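Local coordinates for regulatory protein E2 (Bovine papillomavirus type 1, PDB 2JEX) that probably regulates viral transcription and helps start viral DNA replication with E1, here as its N-terminal transactivation domain, at residues S104-K107 and R108-K111; G151-T155 and G156-C160; G174-A177 and A178-T182. The protein carries 1 engineered substitution. One frame throughout, in Å; residues are numbered along the deposited sequence.

Interaction 1: S104-K107 and R108-K111; sequences SEPK and RCFK
Lys111 reaches back across a tight loop that runs from Ser104, just past helix 99-103, over a cis peptide before Pro106 and through Arg108, whose backbone is left-handed (phi 64°, psi 47°), into strand 110-120. Its side chain fills the inside of this loop. The bend at the last torsion, chi4 -34°, turns NZ in among backbone carbonyls. NZ donates to Pro106 O at 2.7 Å, with the donor tilted out of that carbonyl plane. It also donates to Cys109 O at 2.7 Å, from above that carbonyl plane. A third, weak bond goes from NZ to Ser104 O at 3.2 Å. The ammonium is thus held by two short bonds and one weak one, which would be expected to stabilise its charge in a buried setting. The aliphatic part packs as well: Lys111 CE lies 3.8 Å from Ser104 CB and runs past the Pro106 ring at CD. Cys109 SG sits between its own backbone N and carbonyl carbon, which brings it 4.0 Å from Pro106 CG. Around the loop, Ser104 OG bonds to Asp100 O, and Arg108 forms a salt bridge with Glu74 of helix 62-83. The result is a cis-proline loop whose backbone carbonyls hold a buried lysine ammonium. It connects a short helix to an inner strand of the antiparallel sheet in the E2 transactivation domain.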
loop_
_atom_site.group_PDB
_atom_site.type_symbol
_atom_site.label_atom_id
_atom_site.label_comp_id
_atom_site.label_asym_id
_atom_site.label_seq_id
_atom_site.Cartn_x
_atom_site.Cartn_y
_atom_site.Cartn_z
ATOM N N SER A 104 2.748 -1.659 -1.867
ATOM C CA SER A 104 3.969 -2.134 -1.205
ATOM C C SER A 104 3.830 -3.614 -0.872
ATOM O O SER A 104 2.709 -4.136 -0.802
ATOM C CB SER A 104 4.208 -1.376 0.112
ATOM O OG SER A 104 4.539 -0.011 -0.104
ATOM N N GLU A 105 4.963 -4.279 -0.644
ATOM C CA GLU A 105 4.978 -5.717 -0.380
ATOM C C GLU A 105 4.675 -6.046 1.086
ATOM O O GLU A 105 5.185 -5.381 1.998
ATOM C CB GLU A 105 6.302 -6.343 -0.824
ATOM C CG GLU A 105 6.463 -6.445 -2.347
ATOM C CD GLU A 105 5.932 -7.753 -2.938
ATOM O OE1 GLU A 105 6.511 -8.221 -3.946
ATOM O OE2 GLU A 105 4.941 -8.313 -2.416
ATOM N N PRO A 106 3.811 -7.057 1.317
ATOM C CA PRO A 106 3.130 -7.847 0.287
ATOM C C PRO A 106 1.913 -7.121 -0.301
ATOM O O PRO A 106 1.236 -6.362 0.407
ATOM C CB PRO A 106 2.711 -9.106 1.044
ATOM C CG PRO A 106 2.473 -8.629 2.440
ATOM C CD PRO A 106 3.426 -7.484 2.678
ATOM N N LYS A 107 1.646 -7.375 -1.583
ATOM C CA LYS A 107 0.713 -6.575 -2.381
ATOM C C LYS A 107 -0.764 -6.805 -2.051
ATOM O O LYS A 107 -1.164 -7.913 -1.686
ATOM C CB LYS A 107 0.934 -6.828 -3.878
ATOM C CG LYS A 107 2.270 -6.351 -4.411
ATOM C CD LYS A 107 2.327 -6.457 -5.942
ATOM C CE LYS A 107 3.751 -6.186 -6.438
ATOM N NZ LYS A 107 3.908 -6.550 -7.877
ATOM N N ARG A 108 -1.561 -5.747 -2.220
ATOM C CA ARG A 108 -3.011 -5.771 -1.992
ATOM C C ARG A 108 -3.424 -6.038 -0.537
ATOM O O ARG A 108 -4.301 -6.859 -0.272
ATOM C CB ARG A 108 -3.725 -6.737 -2.954
ATOM C CG ARG A 108 -3.640 -6.344 -4.416
ATOM C CD ARG A 108 -4.842 -6.840 -5.203
ATOM N NE ARG A 108 -5.241 -5.929 -6.282
ATOM C CZ ARG A 108 -4.408 -5.261 -7.086
ATOM N NH1 ARG A 108 -3.089 -5.395 -6.975
ATOM N NH2 ARG A 108 -4.902 -4.463 -8.021
ATOM N N CYS A 109 -2.789 -5.329 0.394
ATOM C CA CYS A 109 -3.208 -5.312 1.796
ATOM C C CYS A 109 -2.818 -3.994 2.459
ATOM O O CYS A 109 -1.810 -3.375 2.099
ATOM C CB CYS A 109 -2.656 -6.522 2.584
ATOM S SG CYS A 109 -0.869 -6.538 2.958
ATOM N N PHE A 110 -3.624 -3.563 3.426
ATOM C CA PHE A 110 -3.334 -2.339 4.156
ATOM C C PHE A 110 -2.342 -2.625 5.281
ATOM O O PHE A 110 -2.283 -3.743 5.806
ATOM C CB PHE A 110 -4.626 -1.673 4.644
ATOM C CG PHE A 110 -5.602 -1.369 3.530
ATOM C CD1 PHE A 110 -6.724 -2.173 3.329
ATOM C CD2 PHE A 110 -5.384 -0.298 2.662
ATOM C CE1 PHE A 110 -7.616 -1.910 2.293
ATOM C CE2 PHE A 110 -6.279 -0.023 1.618
ATOM C CZ PHE A 110 -7.395 -0.828 1.429
ATOM N N LYS A 111 -1.531 -1.624 5.617
ATOM C CA LYS A 111 -0.368 -1.846 6.478
ATOM C C LYS A 111 -0.114 -0.693 7.436
ATOM O O LYS A 111 -0.099 0.465 7.026
ATOM C CB LYS A 111 0.896 -2.086 5.641
ATOM C CG LYS A 111 0.717 -2.951 4.406
ATOM C CD LYS A 111 2.061 -3.329 3.823
ATOM C CE LYS A 111 2.026 -3.545 2.332
ATOM N NZ LYS A 111 0.768 -4.138 1.788
#

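Interaction 2: G151-T155 and G156-C160; sequences GADGT and GLYYC
Gly156 meets Asp153 twice, at the mouth of the turn that joins strands 145-152 and 157-161. Its N donates to Asp153 OD2 at 3.1 Å, arriving nearly along the C-O axis of that oxygen. Its O accepts from Asp153 N in a fairly straight bond, with 163° at the hydrogen. The same OD2 takes Thr155 N at 2.9 Å from above the carboxylate plane. Chi1 of Asp153, 57°, places the carboxylate so that OD2 faces the amides of Thr155 and Gly156. OD1 is held elsewhere, by Arg167 and the hydroxyl of Tyr169, so both carboxylate oxygens are engaged and the group's rotation is fixed. Leu157 comes next, in a non-hydrogen-bonded pair with Ala152. Its CD2 touches Ala152 CB at 3.6 Å, and Phe173 packs against both side chains. Tyr158 then forms the hydrogen-bonded pair with Gly151. Tyr158 N donates to Gly151 O and Gly151 N to Tyr158 O, each at 3.0 Å. The ring of Tyr158 leans back over the glycine on the other side of the sheet from Leu157. Gly151 CA lies 4.2 Å from the ring centroid, over the face, as a CH-pi contact. The ring thus lies against the backbone of Gly151, with Gly151 O also over the face. This is an antiparallel beta hairpin whose connection contains an Asx turn made by Asp153. It lies within the antiparallel sheet of the transactivation domain, with strand 166-169 beyond 157-161.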
loop_
_atom_site.group_PDB
_atom_site.type_symbol
_atom_site.label_atom_id
_atom_site.label_comp_id
_atom_site.label_asym_id
_atom_site.label_seq_id
_atom_site.Cartn_x
_atom_site.Cartn_y
_atom_site.Cartn_z
ATOM N N GLY A 151 7.528 -9.841 9.595
ATOM C CA GLY A 151 8.865 -9.746 10.151
ATOM C C GLY A 151 9.877 -10.254 9.155
ATOM O O GLY A 151 9.511 -10.630 8.043
ATOM N N ALA A 152 11.141 -10.257 9.570
ATOM C CA ALA A 152 12.249 -10.788 8.793
ATOM C C ALA A 152 13.074 -11.784 9.611
ATOM O O ALA A 152 13.216 -11.645 10.835
ATOM C CB ALA A 152 13.135 -9.661 8.316
ATOM N N ASP A 153 13.606 -12.792 8.927
ATOM C CA ASP A 153 14.566 -13.709 9.523
ATOM C C ASP A 153 15.693 -13.957 8.519
ATOM O O ASP A 153 15.908 -13.136 7.630
ATOM C CB ASP A 153 13.880 -15.007 9.962
ATOM C CG ASP A 153 13.165 -15.717 8.826
ATOM O OD1 ASP A 153 12.298 -16.561 9.124
ATOM O OD2 ASP A 153 13.459 -15.442 7.641
ATOM N N GLY A 154 16.406 -15.074 8.658
ATOM C CA GLY A 154 17.512 -15.414 7.759
ATOM C C GLY A 154 17.095 -15.763 6.339
ATOM O O GLY A 154 17.906 -15.705 5.419
ATOM N N THR A 155 15.829 -16.119 6.158
ATOM C CA THR A 155 15.326 -16.546 4.860
ATOM C C THR A 155 14.786 -15.353 4.046
ATOM O O THR A 155 15.084 -15.215 2.857
ATOM C CB THR A 155 14.263 -17.664 5.039
ATOM O OG1 THR A 155 14.852 -18.772 5.734
ATOM C CG2 THR A 155 13.732 -18.155 3.705
ATOM N N GLY A 156 14.014 -14.488 4.694
ATOM C CA GLY A 156 13.403 -13.369 4.014
ATOM C C GLY A 156 12.385 -12.633 4.852
ATOM O O GLY A 156 12.359 -12.738 6.080
ATOM N N LEU A 157 11.554 -11.866 4.167
ATOM C CA LEU A 157 10.443 -11.171 4.784
ATOM C C LEU A 157 9.218 -12.055 4.624
ATOM O O LEU A 157 9.040 -12.704 3.593
ATOM C CB LEU A 157 10.248 -9.815 4.120
ATOM C CG LEU A 157 11.496 -8.960 3.883
ATOM C CD1 LEU A 157 11.178 -7.819 2.902
ATOM C CD2 LEU A 157 11.996 -8.397 5.172
ATOM N N TYR A 158 8.393 -12.094 5.661
ATOM C CA TYR A 158 7.335 -13.092 5.781
ATOM C C TYR A 158 6.197 -12.520 6.608
ATOM O O TYR A 158 6.386 -11.569 7.374
ATOM C CB TYR A 158 7.871 -14.350 6.490
ATOM C CG TYR A 158 8.204 -14.112 7.953
ATOM C CD1 TYR A 158 7.204 -14.145 8.929
ATOM C CD2 TYR A 158 9.509 -13.832 8.358
ATOM C CE1 TYR A 158 7.490 -13.904 10.262
ATOM C CE2 TYR A 158 9.814 -13.603 9.709
ATOM C CZ TYR A 158 8.798 -13.639 10.648
ATOM O OH TYR A 158 9.064 -13.413 11.976
ATOM N N TYR A 159 5.024 -13.125 6.465
ATOM C CA TYR A 159 3.900 -12.856 7.355
ATOM C C TYR A 159 3.361 -14.184 7.854
ATOM O O TYR A 159 3.507 -15.205 7.180
ATOM C CB TYR A 159 2.802 -12.043 6.643
ATOM C CG TYR A 159 2.145 -12.747 5.468
ATOM C CD1 TYR A 159 2.621 -12.565 4.167
ATOM C CD2 TYR A 159 1.043 -13.582 5.655
ATOM C CE1 TYR A 159 2.032 -13.202 3.085
ATOM C CE2 TYR A 159 0.444 -14.229 4.578
ATOM C CZ TYR A 159 0.945 -14.028 3.292
ATOM O OH TYR A 159 0.359 -14.661 2.217
ATOM N N CYS A 160 2.748 -14.173 9.033
ATOM C CA CYS A 160 2.112 -15.380 9.563
ATOM C C CYS A 160 0.619 -15.214 9.836
ATOM O O CYS A 160 0.159 -14.139 10.235
ATOM C CB CYS A 160 2.847 -15.933 10.794
ATOM S SG CYS A 160 3.851 -14.754 11.723
#

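Interaction 3: G174-A177 and A178-T182; sequences GDEA and ARFST
Ser181 binds Ala177 O twice, at the point where helix 173-180 ends. Its hydroxyl OG donates at 2.7 Å and its backbone N at 3.0 Å. The two donors reach the carbonyl from opposite faces of its plane. A chi1 of 87° sets OG between the backbone N and carbonyl carbon of Ser181, turned back toward the helix. Glu176 O also accepts twice. Phe180 N approaches it in the carbonyl plane at 3.0 Å, while Arg179 N comes from above that plane. Earlier in the helix the bond from Ala178 N to Gly174 O is weak. Glu176 and Phe180 run side by side, pointing the same way. Glu176 OE2 meets the edge of the Phe180 ring in its plane, 3.3 Å from CE1, and the carboxylate and ring planes are 64° apart. The bend of Glu176 at chi2, -58°, carries the carboxylate to that edge, and OE2 is also bonded to the hydroxyl of Tyr131. Arg179 CB sits over the centre of one face of the Phe180 ring, 3.7 Å above it. On the buried side, Ala177 packs on Phe121. The paired bonds at Glu176 O, i to i+3 beside i to i+4, show the last turn tightening there. At Ala177 O the serine hydroxyl adds a side-chain bond to the backbone one, at the C-terminal end of the helix.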
loop_
_atom_site.group_PDB
_atom_site.type_symbol
_atom_site.label_atom_id
_atom_site.label_comp_id
_atom_site.label_asym_id
_atom_site.label_seq_id
_atom_site.Cartn_x
_atom_site.Cartn_y
_atom_site.Cartn_z
ATOM N N GLY A 174 17.895 -14.698 -0.177
ATOM C CA GLY A 174 18.793 -15.411 -1.069
ATOM C C GLY A 174 18.710 -14.885 -2.484
ATOM O O GLY A 174 19.697 -14.924 -3.214
ATOM N N ASP A 175 17.527 -14.403 -2.871
ATOM C CA ASP A 175 17.345 -13.731 -4.157
ATOM C C ASP A 175 17.986 -12.335 -4.145
ATOM O O ASP A 175 18.457 -11.859 -5.174
ATOM C CB ASP A 175 15.856 -13.640 -4.542
ATOM C CG ASP A 175 15.228 -15.011 -4.893
ATOM O OD1 ASP A 175 14.047 -15.217 -4.535
ATOM O OD2 ASP A 175 15.886 -15.874 -5.527
ATOM N N GLU A 176 17.997 -11.679 -2.984
ATOM C CA GLU A 176 18.659 -10.377 -2.831
ATOM C C GLU A 176 20.183 -10.504 -2.886
ATOM O O GLU A 176 20.850 -9.718 -3.561
ATOM C CB GLU A 176 18.217 -9.688 -1.540
ATOM C CG GLU A 176 16.727 -9.329 -1.505
ATOM C CD GLU A 176 16.286 -8.418 -2.659
ATOM O OE1 GLU A 176 15.536 -8.897 -3.540
ATOM O OE2 GLU A 176 16.686 -7.235 -2.695
ATOM N N ALA A 177 20.718 -11.520 -2.203
ATOM C CA ALA A 177 22.152 -11.785 -2.188
ATOM C C ALA A 177 22.693 -12.244 -3.555
ATOM O O ALA A 177 23.880 -12.086 -3.850
ATOM C CB ALA A 177 22.487 -12.810 -1.102
ATOM N N ALA A 178 21.821 -12.818 -4.378
ATOM C CA ALA A 178 22.180 -13.225 -5.739
ATOM C C ALA A 178 22.406 -11.991 -6.620
ATOM O O ALA A 178 23.051 -12.072 -7.669
ATOM C CB ALA A 178 21.092 -14.089 -6.325
ATOM N N ARG A 179 21.856 -10.857 -6.187
ATOM C CA ARG A 179 22.034 -9.591 -6.887
ATOM C C ARG A 179 23.186 -8.776 -6.305
ATOM O O ARG A 179 23.986 -8.210 -7.063
ATOM C CB ARG A 179 20.754 -8.745 -6.845
ATOM C CG ARG A 179 19.513 -9.393 -7.452
ATOM C CD ARG A 179 18.326 -8.424 -7.426
ATOM N NE ARG A 179 18.511 -7.319 -8.374
ATOM C CZ ARG A 179 17.749 -6.227 -8.445
ATOM N NH1 ARG A 179 16.722 -6.052 -7.614
ATOM N NH2 ARG A 179 18.025 -5.300 -9.356
ATOM N N PHE A 180 23.272 -8.728 -4.970
ATOM C CA PHE A 180 24.069 -7.705 -4.279
ATOM C C PHE A 180 25.302 -8.232 -3.545
ATOM O O PHE A 180 26.067 -7.451 -2.971
ATOM C CB PHE A 180 23.181 -6.904 -3.316
ATOM C CG PHE A 180 21.921 -6.354 -3.947
ATOM C CD1 PHE A 180 20.686 -6.589 -3.369
ATOM C CD2 PHE A 180 21.974 -5.611 -5.128
ATOM C CE1 PHE A 180 19.526 -6.086 -3.931
ATOM C CE2 PHE A 180 20.820 -5.102 -5.707
ATOM C CZ PHE A 180 19.588 -5.340 -5.103
ATOM N N SER A 181 25.484 -9.548 -3.550
ATOM C CA SER A 181 26.645 -10.156 -2.921
ATOM C C SER A 181 27.507 -10.937 -3.911
ATOM O O SER A 181 27.054 -11.348 -4.980
ATOM C CB SER A 181 26.251 -11.069 -1.748
ATOM O OG SER A 181 25.968 -12.386 -2.193
ATOM N N THR A 182 28.758 -11.136 -3.513
ATOM C CA THR A 182 29.739 -11.871 -4.298
ATOM C C THR A 182 29.967 -13.276 -3.715
ATOM O O THR A 182 30.388 -14.192 -4.429
ATOM C CB THR A 182 31.068 -11.070 -4.405
ATOM O OG1 THR A 182 31.525 -10.700 -3.100
ATOM C CG2 THR A 182 30.851 -9.797 -5.189
#

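From the N terminus, the three contacts follow one another in series; none nests within or crosses another. Interaction 1 closes the loop between helix 99-103 and strand 110-120. Interaction 2 closes the hairpin between strands 145-152 and 157-161, farther across the same antiparallel sheet. Interaction 3 lies at the end of helix 173-180, beyond strand 166-169 and before strand 186-189. Interactions 1 and 2 meet where Pro106 CG lies 4.3 Å from Tyr159 CD1, so the loop packs on the hairpin. Interactions 2 and 3 do not touch, their nearest atoms being about 4 Å apart, but the start of helix 173-180 packs on the hairpin.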